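Local coordinates for protein Two-component system sensor histidine kinase (Bacteroides thetaiotaomicron, PDB 3VA6) that probably phosphorylates itself on histidine to relay an extracellular signal to gene transcription, the part here being its extracellular beta-propeller and beta-sandwich sensor region, at residues A[491-496]-A[505-510]; A[315-320]-A[354-359]. One frame throughout, in Å; residues are numbered along the deposited sequence.

Contact 1 (A[491-496]-A[505-510]); sequences NNKGID and VTKLFA
Lys507 reaches back over the start of the neighbouring strand and brings its NZ to three oxygens of 491-496. Its CG is anti to the backbone N (chi1 -161°), but the chain bends at chi3 and chi4, turning the ammonium group inward. NZ bonds to Asn492 OD1 at 2.5 Å, lying in the plane of that side-chain carbonyl, and to the backbone Lys493 O at 2.9 Å, where it is tilted 23° from the carbonyl plane. Its third link, a weak bond to Asp496 OD1 at 3.3 Å, is also a salt bridge. Ser470 adds a hydroxyl that bonds both Lys507 NZ and Asp496 OD2, which ties the charged pair to a separate loop. Asp496 and Lys507 form the non-hydrogen-bonded pair of an antiparallel hairpin, the third and fourth strands of a four-stranded propeller blade. Next to it, Ile495 and Leu508 make the hydrogen-bonded pair: Ile495 N to Leu508 O is 3.1 Å, and Leu508 N to Ile495 O is 2.8 Å. The side chains of this second pair lie on the other face of the sheet, where both touch Trp486 of strand 485-489. Ile495 CG1 also meets the ring edge of Phe509, 4.2 Å from CD2.

Contact 2 (A[315-320]-A[354-359]); sequences SQITGT and ERHDAI
His356 takes a methyl group of Ile317 against its imidazole ring, and this CH-pi contact is the main feature of the meeting. Ile317 CD1 stands 3.4 Å from the ring centroid, 17° off the ring normal, and the two side chains cross at about a right angle. The opposite ring face carries the backbone carbon of Glu354, so the imidazole is held between its own chain and the incoming isoleucine. Purely apolar contact comes from the other branch of Ile317. CG2 is anti to the backbone N and comes within 3.9 Å of Ala358 CB, while Phe348 of strand 344-348 touches both residues. Polar atoms also come close without bonding: Gln316 O is 3.0 Å from His356 NE2, at an angle too poor for a hydrogen bond. His356 ND1 instead makes weak bonds to the backbone oxygens of Thr349 and Asp350, within the loop that also holds residues 354-358. Segment 315-320 leads from strand 310-313, at the edge of one four-stranded sheet, toward strand 326-331, the first of the next; segment 354-359 ends that second sheet's last loop and enters strand 359-361. Such packing of an interblade connection on a loop of the following blade fits a beta-propeller.

How the contacts relate
Contact 2 comes first along the chain and closes before contact 1 opens. Their centres are 43 Å apart and their nearest atoms about 32 Å, so they do not touch. Both lie in the same propeller of the extracellular region, which strand 310-313 closes into a ring by pairing with strand 618-623, much later in sequence. They belong to different sheets: contact 1 is internal to the blade of strands 474-479 to 504-508, whereas contact 2 joins the linker at the closure to the next blade, strands 326-331 to 359-361. Contact 2 therefore sits beside that seam, 14 Å from the centre of the chain, and contact 1 farther out, at 44 Å.

Contact 1 (A[491-496]-A[505-510])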
loop_
_atom_site.group_PDB
_atom_site.type_symbol
_atom_site.label_atom_id
_atom_site.label_comp_id
_atom_site.label_asym_id
_atom_site.label_seq_id
_atom_site.Cartn_x
_atom_site.Cartn_y
_atom_site.Cartn_z
ATOM N N ASN A 491 -23.425 8.313 28.212
ATOM C CA ASN A 491 -23.656 7.712 29.527
ATOM C C ASN A 491 -25.065 7.982 30.056
ATOM O O ASN A 491 -25.236 8.475 31.171
ATOM C CB ASN A 491 -22.626 8.214 30.555
ATOM C CG ASN A 491 -21.193 7.882 30.181
ATOM O OD1 ASN A 491 -20.909 6.830 29.615
ATOM N ND2 ASN A 491 -20.280 8.766 30.544
ATOM N N ASN A 492 -26.065 7.672 29.236
ATOM C CA ASN A 492 -27.473 7.923 29.575
ATOM C C ASN A 492 -28.366 6.742 29.192
ATOM O O ASN A 492 -27.965 5.909 28.374
ATOM C CB ASN A 492 -27.990 9.197 28.864
ATOM C CG ASN A 492 -29.293 9.715 29.490
ATOM O OD1 ASN A 492 -30.381 9.640 28.889
ATOM N ND2 ASN A 492 -29.198 10.164 30.744
ATOM N N LYS A 493 -29.590 6.705 29.730
ATOM C CA LYS A 493 -30.528 5.622 29.403
ATOM C C LYS A 493 -31.515 6.057 28.317
ATOM O O LYS A 493 -32.253 7.004 28.511
ATOM C CB LYS A 493 -31.270 5.031 30.634
ATOM C CG LYS A 493 -31.542 5.957 31.820
ATOM C CD LYS A 493 -31.591 5.186 33.144
ATOM C CE LYS A 493 -32.434 5.888 34.211
ATOM N NZ LYS A 493 -32.684 5.088 35.449
ATOM N N GLY A 494 -31.491 5.370 27.173
ATOM C CA GLY A 494 -32.374 5.665 26.041
ATOM C C GLY A 494 -31.981 6.880 25.234
ATOM O O GLY A 494 -30.919 7.480 25.441
ATOM N N ILE A 495 -32.868 7.253 24.318
ATOM C CA ILE A 495 -32.672 8.428 23.494
ATOM C C ILE A 495 -33.843 9.375 23.666
ATOM O O ILE A 495 -34.962 8.968 23.996
ATOM C CB ILE A 495 -32.427 8.083 22.005
ATOM C CG1 ILE A 495 -33.599 7.333 21.378
ATOM C CG2 ILE A 495 -31.197 7.196 21.902
ATOM C CD1 ILE A 495 -33.360 6.947 19.930
ATOM N N ASP A 496 -33.557 10.647 23.438
ATOM C CA ASP A 496 -34.547 11.685 23.554
ATOM C C ASP A 496 -35.016 12.037 22.157
ATOM O O ASP A 496 -34.227 11.997 21.206
ATOM C CB ASP A 496 -33.946 12.899 24.247
ATOM C CG ASP A 496 -33.687 12.656 25.706
ATOM O OD1 ASP A 496 -33.655 11.479 26.134
ATOM O OD2 ASP A 496 -33.528 13.639 26.441
ATOM N N VAL A 505 -39.905 17.479 24.200
ATOM C CA VAL A 505 -38.859 16.467 24.379
ATOM C C VAL A 505 -39.401 15.255 25.141
ATOM O O VAL A 505 -40.036 15.413 26.189
ATOM C CB VAL A 505 -37.667 17.016 25.178
ATOM C CG1 VAL A 505 -36.568 15.966 25.294
ATOM C CG2 VAL A 505 -37.156 18.305 24.551
ATOM N N THR A 506 -39.114 14.054 24.639
ATOM C CA THR A 506 -39.654 12.815 25.206
ATOM C C THR A 506 -38.551 11.748 25.238
ATOM O O THR A 506 -37.987 11.405 24.194
ATOM C CB THR A 506 -40.848 12.291 24.372
ATOM O OG1 THR A 506 -41.182 13.240 23.352
ATOM C CG2 THR A 506 -42.076 12.047 25.254
ATOM N N LYS A 507 -38.245 11.236 26.432
ATOM C CA LYS A 507 -37.293 10.137 26.590
ATOM C C LYS A 507 -37.961 8.843 26.159
ATOM O O LYS A 507 -39.105 8.585 26.524
ATOM C CB LYS A 507 -36.842 10.008 28.042
ATOM C CG LYS A 507 -35.557 9.218 28.217
ATOM C CD LYS A 507 -35.198 9.046 29.697
ATOM C CE LYS A 507 -33.713 9.281 30.004
ATOM N NZ LYS A 507 -32.905 9.775 28.843
ATOM N N LEU A 508 -37.244 8.033 25.385
ATOM C CA LEU A 508 -37.804 6.797 24.841
ATOM C C LEU A 508 -36.810 5.640 24.869
ATOM O O LEU A 508 -35.591 5.854 24.841
ATOM C CB LEU A 508 -38.289 7.037 23.410
ATOM C CG LEU A 508 -39.521 7.952 23.264
ATOM C CD1 LEU A 508 -39.739 8.389 21.815
ATOM C CD2 LEU A 508 -40.772 7.291 23.842
ATOM N N PHE A 509 -37.344 4.419 24.945
ATOM C CA PHE A 509 -36.549 3.185 24.902
ATOM C C PHE A 509 -35.524 3.095 26.026
ATOM O O PHE A 509 -34.480 2.447 25.886
ATOM C CB PHE A 509 -35.862 3.048 23.543
ATOM C CG PHE A 509 -36.781 3.292 22.397
ATOM C CD1 PHE A 509 -37.766 2.376 22.093
ATOM C CD2 PHE A 509 -36.691 4.452 21.645
ATOM C CE1 PHE A 509 -38.628 2.604 21.047
ATOM C CE2 PHE A 509 -37.555 4.687 20.589
ATOM C CZ PHE A 509 -38.526 3.760 20.286
ATOM N N ALA A 510 -35.838 3.745 27.142
ATOM C CA ALA A 510 -34.964 3.751 28.310
ATOM C C ALA A 510 -35.093 2.432 29.065
ATOM O O ALA A 510 -34.220 2.072 29.855
ATOM C CB ALA A 510 -35.324 4.909 29.226
#

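Contact 2 (A[315-320]-A[354-359])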
loop_
_atom_site.group_PDB
_atom_site.type_symbol
_atom_site.label_atom_id
_atom_site.label_comp_id
_atom_site.label_asym_id
_atom_site.label_seq_id
_atom_site.Cartn_x
_atom_site.Cartn_y
_atom_site.Cartn_z
ATOM N N SER A 315 0.897 9.383 4.494
ATOM C CA SER A 315 2.072 9.937 3.837
ATOM C C SER A 315 1.945 9.829 2.305
ATOM O O SER A 315 2.472 10.665 1.565
ATOM C CB SER A 315 3.357 9.279 4.351
ATOM O OG SER A 315 3.161 7.921 4.647
ATOM N N GLN A 316 1.208 8.826 1.839
ATOM C CA GLN A 316 0.953 8.682 0.413
ATOM C C GLN A 316 0.104 9.837 -0.127
ATOM O O GLN A 316 0.199 10.161 -1.309
ATOM C CB GLN A 316 0.268 7.347 0.111
ATOM C CG GLN A 316 0.315 6.959 -1.360
ATOM C CD GLN A 316 -0.330 5.621 -1.634
ATOM O OE1 GLN A 316 0.126 4.588 -1.150
ATOM N NE2 GLN A 316 -1.395 5.630 -2.422
ATOM N N ILE A 317 -0.716 10.451 0.734
ATOM C CA ILE A 317 -1.573 11.570 0.339
ATOM C C ILE A 317 -0.857 12.915 0.503
ATOM O O ILE A 317 -0.978 13.794 -0.351
ATOM C CB ILE A 317 -2.892 11.559 1.126
ATOM C CG1 ILE A 317 -3.697 10.299 0.810
ATOM C CG2 ILE A 317 -3.740 12.777 0.796
ATOM C CD1 ILE A 317 -4.178 10.218 -0.620
ATOM N N THR A 318 -0.137 13.068 1.613
ATOM C CA THR A 318 0.873 14.124 1.792
ATOM C C THR A 318 1.942 13.499 2.644
ATOM O O THR A 318 1.660 13.079 3.785
ATOM C CB THR A 318 0.448 15.283 2.679
ATOM O OG1 THR A 318 -0.296 14.770 3.799
ATOM C CG2 THR A 318 -0.322 16.370 1.899
ATOM N N GLY A 319 3.155 13.442 2.127
ATOM C CA GLY A 319 4.245 12.838 2.875
ATOM C C GLY A 319 5.349 13.845 2.999
ATOM O O GLY A 319 6.029 14.066 2.003
ATOM N N THR A 320 5.554 14.509 4.149
ATOM C CA THR A 320 4.775 14.483 5.424
ATOM C C THR A 320 4.493 13.142 6.086
ATOM O O THR A 320 3.649 12.377 5.650
ATOM C CB THR A 320 3.456 15.283 5.343
ATOM O OG1 THR A 320 3.549 16.268 4.301
ATOM C CG2 THR A 320 3.164 15.971 6.681
ATOM N N GLU A 354 -2.307 9.115 -7.979
ATOM C CA GLU A 354 -0.923 9.548 -7.876
ATOM C C GLU A 354 -0.850 10.897 -7.185
ATOM O O GLU A 354 -0.191 11.044 -6.160
ATOM C CB GLU A 354 -0.305 9.667 -9.279
ATOM C CG GLU A 354 -0.386 8.419 -10.164
ATOM C CD GLU A 354 0.198 7.150 -9.534
ATOM O OE1 GLU A 354 0.069 6.951 -8.297
ATOM O OE2 GLU A 354 0.787 6.336 -10.288
ATOM N N ARG A 355 -1.540 11.875 -7.760
ATOM C CA ARG A 355 -1.480 13.236 -7.285
ATOM C C ARG A 355 -2.721 13.485 -6.449
ATOM O O ARG A 355 -3.779 12.933 -6.739
ATOM C CB ARG A 355 -1.389 14.208 -8.464
ATOM C CG ARG A 355 -0.377 13.824 -9.534
ATOM C CD ARG A 355 -1.079 13.252 -10.763
ATOM N NE ARG A 355 -0.148 13.017 -11.873
ATOM C CZ ARG A 355 -0.412 13.247 -13.166
ATOM N NH1 ARG A 355 -1.594 13.729 -13.555
ATOM N NH2 ARG A 355 0.523 13.006 -14.086
ATOM N N HIS A 356 -2.568 14.279 -5.386
ATOM C CA HIS A 356 -3.671 14.517 -4.422
ATOM C C HIS A 356 -3.932 15.977 -4.053
ATOM O O HIS A 356 -4.960 16.274 -3.431
ATOM C CB HIS A 356 -3.448 13.699 -3.129
ATOM C CG HIS A 356 -2.961 12.273 -3.362
ATOM N ND1 HIS A 356 -3.783 11.273 -3.731
ATOM C CD2 HIS A 356 -1.686 11.707 -3.256
ATOM C CE1 HIS A 356 -3.077 10.130 -3.861
ATOM N NE2 HIS A 356 -1.797 10.393 -3.566
ATOM N N ASP A 357 -3.008 16.881 -4.416
ATOM C CA ASP A 357 -2.995 18.309 -3.995
ATOM C C ASP A 357 -3.666 18.543 -2.647
ATOM O O ASP A 357 -4.565 19.374 -2.465
ATOM C CB ASP A 357 -3.522 19.234 -5.096
ATOM C CG ASP A 357 -4.797 18.715 -5.718
ATOM O OD1 ASP A 357 -4.741 18.234 -6.881
ATOM O OD2 ASP A 357 -5.847 18.768 -5.021
ATOM N N ALA A 358 -3.155 17.784 -1.694
ATOM C CA ALA A 358 -3.675 17.749 -0.358
ATOM C C ALA A 358 -3.386 19.046 0.380
ATOM O O ALA A 358 -2.356 19.688 0.158
ATOM C CB ALA A 358 -3.100 16.559 0.392
ATOM N N ILE A 359 -4.347 19.443 1.212
ATOM C CA ILE A 359 -4.175 20.523 2.168
ATOM C C ILE A 359 -4.580 19.993 3.520
ATOM O O ILE A 359 -5.623 19.387 3.639
ATOM C CB ILE A 359 -5.064 21.738 1.880
ATOM C CG1 ILE A 359 -4.777 22.317 0.501
ATOM C CG2 ILE A 359 -4.833 22.825 2.932
ATOM C CD1 ILE A 359 -5.790 23.387 0.104
#